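Local atomic coordinates of endoglucanase (Clostridium thermocellum, PDB entry 2YIK), a protein that probably hydrolyses internal beta-1,4-glucosidic bonds of cellulose, using a family 9 glycoside hydrolase domain that carries bound calcium and zinc ions. Residues A[107-112]-A[165-170]; A[54-59]-A[74-79]; A[84-89]-A[206-211]; A[181-186]-A[267-272]. All blocks are in the same frame, centred on the assembly; numbering follows the deposited sequence.

Interaction 1: A[107-112]-A[165-170]; sequences KVDVSG and FMRCTF. With CA (calcium ion), chain D.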
loop_
_atom_site.group_PDB
_atom_site.type_symbol
_atom_site.label_atom_id
_atom_site.label_comp_id
_atom_site.label_asym_id
_atom_site.label_seq_id
_atom_site.Cartn_x
_atom_site.Cartn_y
_atom_site.Cartn_z
ATOM N N LYS A 107 26.596 6.447 11.803
ATOM C CA LYS A 107 25.201 6.793 11.563
ATOM C C LYS A 107 24.663 6.105 10.311
ATOM O O LYS A 107 25.418 5.767 9.419
ATOM C CB LYS A 107 25.075 8.312 11.426
ATOM C CG LYS A 107 25.301 9.059 12.732
ATOM C CD LYS A 107 26.022 10.372 12.504
ATOM C CE LYS A 107 26.116 11.202 13.791
ATOM N NZ LYS A 107 25.854 10.381 15.012
ATOM N N VAL A 108 23.362 5.854 10.255
ATOM C CA VAL A 108 22.794 5.248 9.057
ATOM C C VAL A 108 21.650 6.130 8.587
ATOM O O VAL A 108 21.062 6.872 9.375
ATOM C CB VAL A 108 22.279 3.815 9.310
ATOM C CG1 VAL A 108 23.443 2.909 9.712
ATOM C CG2 VAL A 108 21.204 3.829 10.371
ATOM N N ASP A 109 21.348 6.053 7.296
ATOM C CA ASP A 109 20.285 6.849 6.703
ATOM C C ASP A 109 19.010 6.031 6.461
ATOM O O ASP A 109 18.948 5.216 5.541
ATOM C CB ASP A 109 20.784 7.445 5.382
ATOM C CG ASP A 109 19.763 8.354 4.719
ATOM O OD1 ASP A 109 18.650 8.533 5.264
ATOM O OD2 ASP A 109 20.080 8.892 3.635
ATOM N N VAL A 110 17.998 6.235 7.301
ATOM C CA VAL A 110 16.730 5.531 7.128
ATOM C C VAL A 110 15.631 6.567 6.890
ATOM O O VAL A 110 14.479 6.392 7.294
ATOM C CB VAL A 110 16.365 4.646 8.353
ATOM C CG1 VAL A 110 17.332 3.475 8.454
ATOM C CG2 VAL A 110 16.383 5.463 9.619
ATOM N N SER A 111 16.010 7.646 6.213
ATOM C CA SER A 111 15.093 8.726 5.891
ATOM C C SER A 111 14.358 8.437 4.585
ATOM O O SER A 111 14.759 7.572 3.802
ATOM C CB SER A 111 15.854 10.047 5.749
ATOM O OG SER A 111 16.593 10.080 4.537
ATOM N N GLY A 112 13.276 9.174 4.363
ATOM C CA GLY A 112 12.500 9.005 3.151
ATOM C C GLY A 112 11.183 8.293 3.370
ATOM O O GLY A 112 10.761 8.078 4.504
ATOM N N PHE A 165 12.692 1.860 0.603
ATOM C CA PHE A 165 12.881 0.448 0.925
ATOM C C PHE A 165 14.326 0.035 0.618
ATOM O O PHE A 165 14.995 -0.596 1.436
ATOM C CB PHE A 165 11.920 -0.438 0.114
ATOM C CG PHE A 165 10.453 -0.163 0.359
ATOM C CD1 PHE A 165 9.990 0.208 1.619
ATOM C CD2 PHE A 165 9.528 -0.314 -0.674
ATOM C CE1 PHE A 165 8.627 0.425 1.848
ATOM C CE2 PHE A 165 8.166 -0.101 -0.459
ATOM C CZ PHE A 165 7.712 0.269 0.805
ATOM N N MET A 166 14.812 0.401 -0.562
ATOM C CA MET A 166 16.171 0.045 -0.950
ATOM C C MET A 166 17.249 0.614 -0.033
ATOM O O MET A 166 18.178 -0.106 0.338
ATOM C CB MET A 166 16.420 0.421 -2.417
ATOM C CG MET A 166 15.648 -0.502 -3.373
ATOM S SD MET A 166 15.923 -0.309 -5.147
ATOM C CE MET A 166 14.745 0.994 -5.548
ATOM N N ARG A 167 17.130 1.885 0.340
ATOM C CA ARG A 167 18.100 2.510 1.246
ATOM C C ARG A 167 18.067 1.802 2.605
ATOM O O ARG A 167 19.073 1.732 3.306
ATOM C CB ARG A 167 17.772 3.995 1.469
ATOM C CG ARG A 167 18.224 4.949 0.375
ATOM C CD ARG A 167 18.120 6.398 0.852
ATOM N NE ARG A 167 16.758 6.721 1.243
ATOM C CZ ARG A 167 15.811 7.124 0.403
ATOM N NH1 ARG A 167 16.080 7.269 -0.886
ATOM N NH2 ARG A 167 14.589 7.357 0.855
ATOM N N CYS A 168 16.898 1.283 2.971
ATOM C CA CYS A 168 16.730 0.599 4.254
ATOM C C CYS A 168 17.138 -0.869 4.230
ATOM O O CYS A 168 17.113 -1.550 5.257
ATOM C CB CYS A 168 15.279 0.732 4.728
ATOM S SG CYS A 168 14.851 2.399 5.327
ATOM N N THR A 169 17.502 -1.360 3.051
ATOM C CA THR A 169 17.932 -2.741 2.924
ATOM C C THR A 169 19.455 -2.737 2.900
ATOM O O THR A 169 20.067 -2.338 1.907
ATOM C CB THR A 169 17.406 -3.395 1.628
ATOM O OG1 THR A 169 15.979 -3.248 1.559
ATOM C CG2 THR A 169 17.757 -4.885 1.605
ATOM N N PHE A 170 20.054 -3.162 4.007
ATOM C CA PHE A 170 21.505 -3.219 4.143
ATOM C C PHE A 170 21.995 -4.596 3.696
ATOM O O PHE A 170 21.730 -5.608 4.355
ATOM C CB PHE A 170 21.878 -2.929 5.598
ATOM C CG PHE A 170 21.449 -1.566 6.056
ATOM C CD1 PHE A 170 20.145 -1.350 6.501
ATOM C CD2 PHE A 170 22.308 -0.477 5.951
ATOM C CE1 PHE A 170 19.704 -0.070 6.832
ATOM C CE2 PHE A 170 21.878 0.809 6.282
ATOM C CZ PHE A 170 20.571 1.012 6.718
HETATM CA CA CA D . 27.183 6.083 7.815
HETATM O O HOH W 1 20.550 3.893 4.029
#
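S111 O takes one sound and one weak bond from the R167 guanidinium. R167 NH2 donates to S111 O at 3.0 Å with an N-H...O angle of 151°, and R167 NE adds the weak bond to the same oxygen. The acceptor sits at the edge of the guanidinium, near its plane, while NH2 is tilted from the carbonyl plane. A bend at chi3 (-58°) turns the arginine head toward S111, and the bare CA of G112 comes within 3.5 Å of R167 NH2. The acceptor's own chain is steadied by an Asx turn: D109 OD1 accepts from S111 N at 2.9 Å, nearly along its C-O bond, and from S111 OG through its syn lone pair. A water donates to both D109 O and R167 O, tying the two backbones together beside this turn. In the family 9 fold, an (alpha/alpha)6 barrel, the contact links the end of helix 151-167, where the chain passes into a small antiparallel sheet, to the segment leaving a calcium loop; K107 O binds that calcium together with D101, D103 and D105. The rest of the contact is apolar. V110 CB meets C168 SG at 4.1 Å. V108 CB comes obliquely to the F170 ring, 4.2 Å from CZ, and V110 CG1 lies at the ring edge, while R167 O lies 3.8 Å above one face, toward the rim.

Interaction 2: A[54-59]-A[74-79]; sequences NMCGTG and VYDARL. With ZN (zinc ion), chain E.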
loop_
_atom_site.group_PDB
_atom_site.type_symbol
_atom_site.label_atom_id
_atom_site.label_comp_id
_atom_site.label_asym_id
_atom_site.label_seq_id
_atom_site.Cartn_x
_atom_site.Cartn_y
_atom_site.Cartn_z
ATOM N N ASN A 54 2.161 13.231 2.769
ATOM C CA ASN A 54 2.821 12.372 3.748
ATOM C C ASN A 54 4.289 12.069 3.466
ATOM O O ASN A 54 4.898 11.273 4.179
ATOM C CB ASN A 54 2.072 11.038 3.912
ATOM C CG ASN A 54 0.858 11.145 4.830
ATOM O OD1 ASN A 54 0.482 10.178 5.500
ATOM N ND2 ASN A 54 0.234 12.311 4.849
ATOM N N MET A 55 4.862 12.677 2.431
ATOM C CA MET A 55 6.274 12.441 2.137
ATOM C C MET A 55 7.128 12.845 3.341
ATOM O O MET A 55 6.872 13.850 3.998
ATOM C CB MET A 55 6.699 13.206 0.887
ATOM C CG MET A 55 6.110 12.599 -0.375
ATOM S SD MET A 55 6.605 13.438 -1.886
ATOM C CE MET A 55 6.131 12.202 -3.106
ATOM N N CYS A 56 8.151 12.048 3.613
ATOM C CA CYS A 56 9.013 12.254 4.764
ATOM C C CYS A 56 10.495 12.296 4.384
ATOM O O CYS A 56 10.893 11.771 3.344
ATOM C CB CYS A 56 8.737 11.107 5.749
ATOM S SG CYS A 56 9.641 11.078 7.300
ATOM N N GLY A 57 11.305 12.943 5.218
ATOM C CA GLY A 57 12.736 12.995 4.960
ATOM C C GLY A 57 13.335 14.224 4.304
ATOM O O GLY A 57 12.748 15.304 4.299
ATOM N N THR A 58 14.521 14.031 3.734
ATOM C CA THR A 58 15.273 15.090 3.074
ATOM C C THR A 58 14.868 15.335 1.624
ATOM O O THR A 58 15.377 16.249 0.980
ATOM C CB THR A 58 16.786 14.779 3.107
ATOM O OG1 THR A 58 17.038 13.526 2.456
ATOM C CG2 THR A 58 17.273 14.697 4.542
ATOM N N GLY A 59 13.953 14.528 1.104
ATOM C CA GLY A 59 13.548 14.724 -0.272
ATOM C C GLY A 59 12.150 15.271 -0.484
ATOM O O GLY A 59 11.649 15.236 -1.606
ATOM N N VAL A 74 14.535 15.055 9.274
ATOM C CA VAL A 74 15.784 14.871 8.557
ATOM C C VAL A 74 16.843 14.173 9.409
ATOM O O VAL A 74 17.820 13.655 8.875
ATOM C CB VAL A 74 16.327 16.217 7.997
ATOM C CG1 VAL A 74 15.296 16.832 7.050
ATOM C CG2 VAL A 74 16.660 17.178 9.135
ATOM N N TYR A 75 16.658 14.131 10.725
ATOM C CA TYR A 75 17.634 13.437 11.555
ATOM C C TYR A 75 17.558 11.923 11.330
ATOM O O TYR A 75 18.431 11.180 11.784
ATOM C CB TYR A 75 17.471 13.774 13.049
ATOM C CG TYR A 75 16.062 13.760 13.595
ATOM C CD1 TYR A 75 15.192 14.826 13.357
ATOM C CD2 TYR A 75 15.614 12.710 14.402
ATOM C CE1 TYR A 75 13.909 14.853 13.920
ATOM C CE2 TYR A 75 14.338 12.723 14.968
ATOM C CZ TYR A 75 13.493 13.800 14.726
ATOM O OH TYR A 75 12.245 13.840 15.310
ATOM N N ASP A 76 16.511 11.477 10.626
ATOM C CA ASP A 76 16.334 10.060 10.286
ATOM C C ASP A 76 17.517 9.662 9.406
ATOM O O ASP A 76 17.941 8.504 9.394
ATOM C CB ASP A 76 15.067 9.825 9.444
ATOM C CG ASP A 76 13.777 9.901 10.247
ATOM O OD1 ASP A 76 13.821 9.980 11.493
ATOM O OD2 ASP A 76 12.703 9.865 9.601
ATOM N N ALA A 77 18.024 10.639 8.657
ATOM C CA ALA A 77 19.136 10.418 7.741
ATOM C C ALA A 77 20.478 10.233 8.448
ATOM O O ALA A 77 21.469 9.874 7.818
ATOM C CB ALA A 77 19.221 11.570 6.738
ATOM N N ARG A 78 20.496 10.475 9.754
ATOM C CA ARG A 78 21.706 10.326 10.549
ATOM C C ARG A 78 21.389 9.576 11.828
ATOM O O ARG A 78 21.791 9.999 12.913
ATOM C CB ARG A 78 22.284 11.689 10.933
ATOM C CG ARG A 78 22.774 12.559 9.796
ATOM C CD ARG A 78 22.332 13.990 10.090
ATOM N NE ARG A 78 21.991 14.152 11.511
ATOM C CZ ARG A 78 21.196 15.105 11.996
ATOM N NH1 ARG A 78 20.647 15.997 11.177
ATOM N NH2 ARG A 78 20.931 15.155 13.305
ATOM N N LEU A 79 20.651 8.475 11.711
ATOM C CA LEU A 79 20.300 7.669 12.879
ATOM C C LEU A 79 21.563 7.047 13.478
ATOM O O LEU A 79 22.333 6.407 12.763
ATOM C CB LEU A 79 19.346 6.548 12.473
ATOM C CG LEU A 79 18.894 5.632 13.612
ATOM C CD1 LEU A 79 18.020 6.415 14.568
ATOM C CD2 LEU A 79 18.128 4.449 13.058
HETATM ZN ZN ZN E . 8.698 13.138 8.169
#
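C56 and D76 meet at the buried end of this contact, beside a Cys2His2 zinc site whose ligands are C56, C72, H73 and H115. C56 SG lies 2.4 Å from the zinc, its sulfur held anti to the backbone N (chi1 -179°), and D76 OD2 approaches C56 SG to 4.0 Å. The carboxylate is not a zinc ligand: D76 OD1 forms a salt bridge with R204, which probably offsets the negative charge placed near the thiolate. D76 belongs to a 3-10 turn, 74-77, closed by a bond from A77 N to V74 O of 3.0 Å, and this turn presents D76 and A77 toward the loop 54-59. The backbones draw nearest at G57 and V74, with CA atoms 5.1 Å apart, and V74 CG1 rests 4.0 Å from G57 O; G57 also pairs through its backbone with C72, itself a zinc ligand. No hydrogen bond or salt bridge joins the two segments at either end. Toward solvent, where T58 is exposed, what remains is van der Waals contact: the T58 and V74 side chains cross at a slant, with T58 CG2 3.8 Å from V74 CG1. That same T58 CG2 reaches A77 CB at 4.3 Å.

Interaction 3: A[84-89]-A[206-211]; sequences QNTNMS and GWFITK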
loop_
_atom_site.group_PDB
_atom_site.type_symbol
_atom_site.label_atom_id
_atom_site.label_comp_id
_atom_site.label_asym_id
_atom_site.label_seq_id
_atom_site.Cartn_x
_atom_site.Cartn_y
_atom_site.Cartn_z
ATOM N N GLN A 84 20.333 1.403 21.193
ATOM C CA GLN A 84 19.257 2.193 21.777
ATOM C C GLN A 84 18.545 2.958 20.670
ATOM O O GLN A 84 17.320 3.017 20.642
ATOM C CB GLN A 84 19.786 3.175 22.836
ATOM C CG GLN A 84 20.148 2.543 24.192
ATOM C CD GLN A 84 21.530 1.892 24.203
ATOM O OE1 GLN A 84 22.479 2.413 23.600
ATOM N NE2 GLN A 84 21.660 0.760 24.911
ATOM N N ASN A 85 19.309 3.537 19.749
ATOM C CA ASN A 85 18.691 4.266 18.655
ATOM C C ASN A 85 18.143 3.310 17.601
ATOM O O ASN A 85 17.354 3.709 16.746
ATOM C CB ASN A 85 19.673 5.265 18.038
ATOM C CG ASN A 85 19.899 6.476 18.931
ATOM O OD1 ASN A 85 20.926 6.583 19.611
ATOM N ND2 ASN A 85 18.929 7.387 18.946
ATOM N N THR A 86 18.575 2.055 17.652
ATOM C CA THR A 86 18.059 1.030 16.744
ATOM C C THR A 86 17.710 -0.116 17.684
ATOM O O THR A 86 18.010 -0.046 18.878
ATOM C CB THR A 86 19.108 0.515 15.723
ATOM O OG1 THR A 86 19.999 -0.402 16.370
ATOM C CG2 THR A 86 19.904 1.671 15.131
ATOM N N ASN A 87 17.084 -1.165 17.169
ATOM C CA ASN A 87 16.739 -2.289 18.025
ATOM C C ASN A 87 17.580 -3.517 17.697
ATOM O O ASN A 87 17.176 -4.653 17.964
ATOM C CB ASN A 87 15.249 -2.607 17.915
ATOM C CG ASN A 87 14.893 -3.295 16.625
ATOM O OD1 ASN A 87 15.495 -3.042 15.577
ATOM N ND2 ASN A 87 13.893 -4.169 16.686
ATOM N N MET A 88 18.744 -3.288 17.093
ATOM C CA MET A 88 19.663 -4.383 16.800
ATOM C C MET A 88 20.534 -4.514 18.049
ATOM O O MET A 88 20.781 -3.525 18.739
ATOM C CB MET A 88 20.541 -4.064 15.589
ATOM C CG MET A 88 19.801 -4.121 14.254
ATOM S SD MET A 88 20.858 -3.643 12.873
ATOM C CE MET A 88 20.749 -1.833 12.979
ATOM N N SER A 89 20.979 -5.730 18.349
ATOM C CA SER A 89 21.812 -5.989 19.524
ATOM C C SER A 89 23.231 -5.447 19.355
ATOM O O SER A 89 23.670 -5.184 18.236
ATOM C CB SER A 89 21.890 -7.497 19.789
ATOM O OG SER A 89 22.644 -8.158 18.781
ATOM N N GLY A 206 14.939 3.438 15.064
ATOM C CA GLY A 206 14.941 2.693 13.823
ATOM C C GLY A 206 14.794 1.228 14.205
ATOM O O GLY A 206 15.556 0.728 15.030
ATOM N N TRP A 207 13.811 0.538 13.640
ATOM C CA TRP A 207 13.612 -0.869 13.969
ATOM C C TRP A 207 14.037 -1.693 12.755
ATOM O O TRP A 207 13.649 -1.407 11.615
ATOM C CB TRP A 207 12.149 -1.125 14.367
ATOM C CG TRP A 207 11.603 -0.109 15.373
ATOM C CD1 TRP A 207 11.297 1.199 15.127
ATOM C CD2 TRP A 207 11.287 -0.335 16.760
ATOM N NE1 TRP A 207 10.808 1.800 16.263
ATOM C CE2 TRP A 207 10.790 0.884 17.278
ATOM C CE3 TRP A 207 11.375 -1.443 17.609
ATOM C CZ2 TRP A 207 10.379 1.022 18.613
ATOM C CZ3 TRP A 207 10.964 -1.305 18.941
ATOM C CH2 TRP A 207 10.473 -0.079 19.424
ATOM N N PHE A 208 14.848 -2.714 13.014
ATOM C CA PHE A 208 15.410 -3.538 11.953
ATOM C C PHE A 208 15.100 -5.018 12.038
ATOM O O PHE A 208 15.054 -5.582 13.128
ATOM C CB PHE A 208 16.944 -3.405 11.945
ATOM C CG PHE A 208 17.449 -2.012 11.680
ATOM C CD1 PHE A 208 17.232 -0.984 12.592
ATOM C CD2 PHE A 208 18.162 -1.731 10.516
ATOM C CE1 PHE A 208 17.710 0.299 12.349
ATOM C CE2 PHE A 208 18.643 -0.450 10.266
ATOM C CZ PHE A 208 18.418 0.565 11.183
ATOM N N ILE A 209 14.895 -5.645 10.880
ATOM C CA ILE A 209 14.682 -7.088 10.836
ATOM C C ILE A 209 16.073 -7.649 10.557
ATOM O O ILE A 209 16.821 -7.132 9.722
ATOM C CB ILE A 209 13.719 -7.547 9.713
ATOM C CG1 ILE A 209 12.280 -7.211 10.094
ATOM C CG2 ILE A 209 13.816 -9.065 9.522
ATOM C CD1 ILE A 209 11.663 -6.168 9.219
ATOM N N THR A 210 16.389 -8.722 11.262
ATOM C CA THR A 210 17.677 -9.381 11.204
ATOM C C THR A 210 17.417 -10.888 11.093
ATOM O O THR A 210 16.291 -11.333 11.308
ATOM C CB THR A 210 18.419 -9.001 12.514
ATOM O OG1 THR A 210 19.335 -7.932 12.254
ATOM C CG2 THR A 210 19.096 -10.165 13.126
ATOM N N LYS A 211 18.436 -11.675 10.760
ATOM C CA LYS A 211 18.238 -13.116 10.658
ATOM C C LYS A 211 18.007 -13.720 12.049
ATOM O O LYS A 211 17.627 -14.884 12.174
ATOM C CB LYS A 211 19.457 -13.783 10.020
ATOM C CG LYS A 211 20.642 -13.974 10.968
ATOM C CD LYS A 211 21.903 -14.364 10.210
ATOM C CE LYS A 211 21.729 -15.676 9.462
ATOM N NZ LYS A 211 21.995 -16.859 10.345
HETATM O O HOH W 2 16.273 -6.519 15.547
#
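The hydrogen bonds of N85, N87, G206 and F208 hold the loop 84-89 alongside strand 206-209, the touching parts running only 6° from parallel. The shortest uses a side chain: F208 N donates to N87 OD1 at 2.7 Å, nearly straight. N87 CG lies between its backbone N and carbonyl carbon, which swings the amide toward the strand. A backbone bond from G206 N to N85 O measures 3.0 Å, whereas N87 N to G206 O is weak at 3.2 Å; T86 CA supplements it with a CH...O contact to G206 O. A water donating to N87 O and F208 O bridges farther along. Within the loop, M88 N donates to T86 OG1 at 3.2 Å, while D82 O also bonds that hydroxyl.

The N87 amide also meets a ring: ND2 comes to the edge of the W207 indole, the two planes 62° apart.

The apolar contacts centre on the F208 ring. M88 is bent at chi3 (-82°), which lays its methyl over the ring: CE stands 3.4 Å from the F208 ring centroid, almost on the normal, a CH-pi contact. M88 SD is oblique to the ring, 4.4 Å from its centroid. T86 CB approaches F208 CE1 at 3.7 Å.

Three features thus come together beside the small sheet flanking the family 9 helical barrel: an ST turn at T86, a Met-aromatic contact between M88 and F208, and N87 OD1 taking the strand N-H as a backbone carbonyl would.

Interaction 4: A[181-186]-A[267-272]; sequences CHQVGD and DGPKGY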
loop_
_atom_site.group_PDB
_atom_site.type_symbol
_atom_site.label_atom_id
_atom_site.label_comp_id
_atom_site.label_asym_id
_atom_site.label_seq_id
_atom_site.Cartn_x
_atom_site.Cartn_y
_atom_site.Cartn_z
ATOM N N CYS A 181 15.586 -2.033 7.708
ATOM C CA CYS A 181 14.897 -1.129 8.614
ATOM C C CYS A 181 13.465 -1.026 8.118
ATOM O O CYS A 181 13.204 -0.490 7.041
ATOM C CB CYS A 181 15.530 0.261 8.628
ATOM S SG CYS A 181 14.622 1.422 9.701
ATOM N N HIS A 182 12.541 -1.537 8.920
ATOM C CA HIS A 182 11.132 -1.540 8.557
ATOM C C HIS A 182 10.303 -0.460 9.242
ATOM O O HIS A 182 9.156 -0.240 8.871
ATOM C CB HIS A 182 10.520 -2.900 8.894
ATOM C CG HIS A 182 10.454 -3.182 10.360
ATOM N ND1 HIS A 182 11.506 -3.734 11.070
ATOM C CD2 HIS A 182 9.472 -2.965 11.265
ATOM C CE1 HIS A 182 11.170 -3.843 12.340
ATOM N NE2 HIS A 182 9.938 -3.383 12.487
ATOM N N GLN A 183 10.872 0.216 10.231
ATOM C CA GLN A 183 10.117 1.240 10.951
ATOM C C GLN A 183 11.007 2.331 11.547
ATOM O O GLN A 183 12.080 2.057 12.086
ATOM C CB GLN A 183 9.293 0.574 12.066
ATOM C CG GLN A 183 8.408 1.495 12.898
ATOM C CD GLN A 183 7.653 0.738 13.988
ATOM O OE1 GLN A 183 7.098 -0.342 13.745
ATOM N NE2 GLN A 183 7.616 1.307 15.191
ATOM N N VAL A 184 10.554 3.569 11.426
ATOM C CA VAL A 184 11.267 4.707 11.980
ATOM C C VAL A 184 10.211 5.442 12.797
ATOM O O VAL A 184 9.171 5.844 12.276
ATOM C CB VAL A 184 11.831 5.631 10.873
ATOM C CG1 VAL A 184 12.559 6.806 11.504
ATOM C CG2 VAL A 184 12.784 4.844 9.963
ATOM N N GLY A 185 10.469 5.595 14.088
ATOM C CA GLY A 185 9.497 6.249 14.940
ATOM C C GLY A 185 8.803 5.205 15.795
ATOM O O GLY A 185 9.044 4.011 15.635
ATOM N N ASP A 186 7.922 5.666 16.678
ATOM C CA ASP A 186 7.192 4.803 17.604
ATOM C C ASP A 186 5.840 5.447 17.913
ATOM O O ASP A 186 5.785 6.599 18.339
ATOM C CB ASP A 186 8.006 4.673 18.900
ATOM C CG ASP A 186 7.395 3.706 19.897
ATOM O OD1 ASP A 186 6.219 3.325 19.740
ATOM O OD2 ASP A 186 8.101 3.333 20.857
ATOM N N ASP A 267 8.649 -5.466 18.791
ATOM C CA ASP A 267 9.776 -5.143 17.931
ATOM C C ASP A 267 9.422 -4.059 16.950
ATOM O O ASP A 267 9.954 -3.977 15.835
ATOM C CB ASP A 267 10.276 -6.393 17.223
ATOM C CG ASP A 267 10.679 -7.487 18.205
ATOM O OD1 ASP A 267 11.271 -7.146 19.251
ATOM O OD2 ASP A 267 10.417 -8.679 17.938
ATOM N N GLY A 268 8.483 -3.224 17.394
ATOM C CA GLY A 268 8.068 -2.071 16.598
ATOM C C GLY A 268 6.629 -1.707 16.302
ATOM O O GLY A 268 6.255 -0.551 16.639
ATOM N N PRO A 269 5.729 -2.612 15.917
ATOM C CA PRO A 269 4.481 -1.895 15.705
ATOM C C PRO A 269 3.426 -1.832 16.769
ATOM O O PRO A 269 2.404 -1.038 16.589
ATOM C CB PRO A 269 3.953 -2.539 14.473
ATOM C CG PRO A 269 4.346 -3.993 14.570
ATOM C CD PRO A 269 5.684 -3.996 15.418
ATOM N N LYS A 270 3.801 -2.444 17.918
ATOM C CA LYS A 270 3.071 -2.886 19.096
ATOM C C LYS A 270 1.582 -2.874 18.826
ATOM O O LYS A 270 1.183 -3.986 18.334
ATOM C CB LYS A 270 3.563 -2.287 20.542
ATOM C CG LYS A 270 4.894 -1.522 20.542
ATOM C CD LYS A 270 4.597 -0.186 21.200
ATOM C CE LYS A 270 5.851 0.661 21.269
ATOM N NZ LYS A 270 7.037 -0.110 21.724
ATOM N N GLY A 271 0.683 -1.958 19.237
ATOM C CA GLY A 271 -0.655 -2.313 18.915
ATOM C C GLY A 271 -1.200 -1.600 17.702
ATOM O O GLY A 271 -2.386 -1.733 17.368
ATOM N N TYR A 272 -0.345 -0.859 17.013
ATOM C CA TYR A 272 -0.764 -0.072 15.864
ATOM C C TYR A 272 -1.006 -0.886 14.604
ATOM O O TYR A 272 -1.975 -0.646 13.881
ATOM C CB TYR A 272 0.271 1.032 15.630
ATOM C CG TYR A 272 0.512 1.850 16.877
ATOM C CD1 TYR A 272 -0.452 2.745 17.340
ATOM C CD2 TYR A 272 1.662 1.664 17.649
ATOM C CE1 TYR A 272 -0.291 3.429 18.541
ATOM C CE2 TYR A 272 1.835 2.343 18.855
ATOM C CZ TYR A 272 0.850 3.222 19.296
ATOM O OH TYR A 272 0.989 3.885 20.496
HETATM O O HOH W 3 5.247 1.930 17.678
#
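The two backbones stay well apart, their nearest CA atoms being those of Q183 and G268 at 6.9 Å; H182 and Q183 form a classic beta bulge opposite W207 of strand 206-209, and both side chains set out toward the loop 267-272. Q183 spans the gap with a fully extended chain, CG anti to the backbone N (chi1 -178°). Its NE2 donates to G268 O at 2.7 Å and to G185 O at 3.1 Å. Both acceptors lie in the amide plane, which would favour this rotation of the amide, although NE2 stands well above the carbonyl plane of G268 and Q183 OE1 also crowds G268 O at 3.0 Å without a bond. H182 NE2 approaches D267 O at 3.4 Å, with the oxygen at the ring edge. G268 O is gripped a second time by a water that also donates to D186 OD1. K270 crosses D186 at about a right angle, its NZ 3.7 Å from D186 OD2; D186 OD1 meanwhile caps D188 N at the start of helix 187-190. The link between this strand of the family 9 domain and the loop thus rests mainly on the Q183 amide donating to backbone carbonyls, with a weak bond from H182 NE2 and a long ion pair probably adding less.

Interactions 1, 3 and 4, largely buried, each place one segment on the same small antiparallel sheet: strand 177-184 of interaction 4 lies between strand 169-171 of interaction 1 and strand 206-209 of interaction 3, with C168 O to C181 N (2.9 Å) and W207 N to Q183 O (2.8 Å) as probable seam bonds. F170 and F208 pack together where interactions 1 and 3 meet. Interaction 2, partly exposed, lies outside that sheet but joins interaction 1 through L79 and D76, whose carbonyls probably accept from V108 N and V110 N. The chemistry differs accordingly: a zinc ligand on one side with loose van der Waals contact in 2; donors to carbonyls in 1, 3 and 4, with a Met-aromatic contact added in 3.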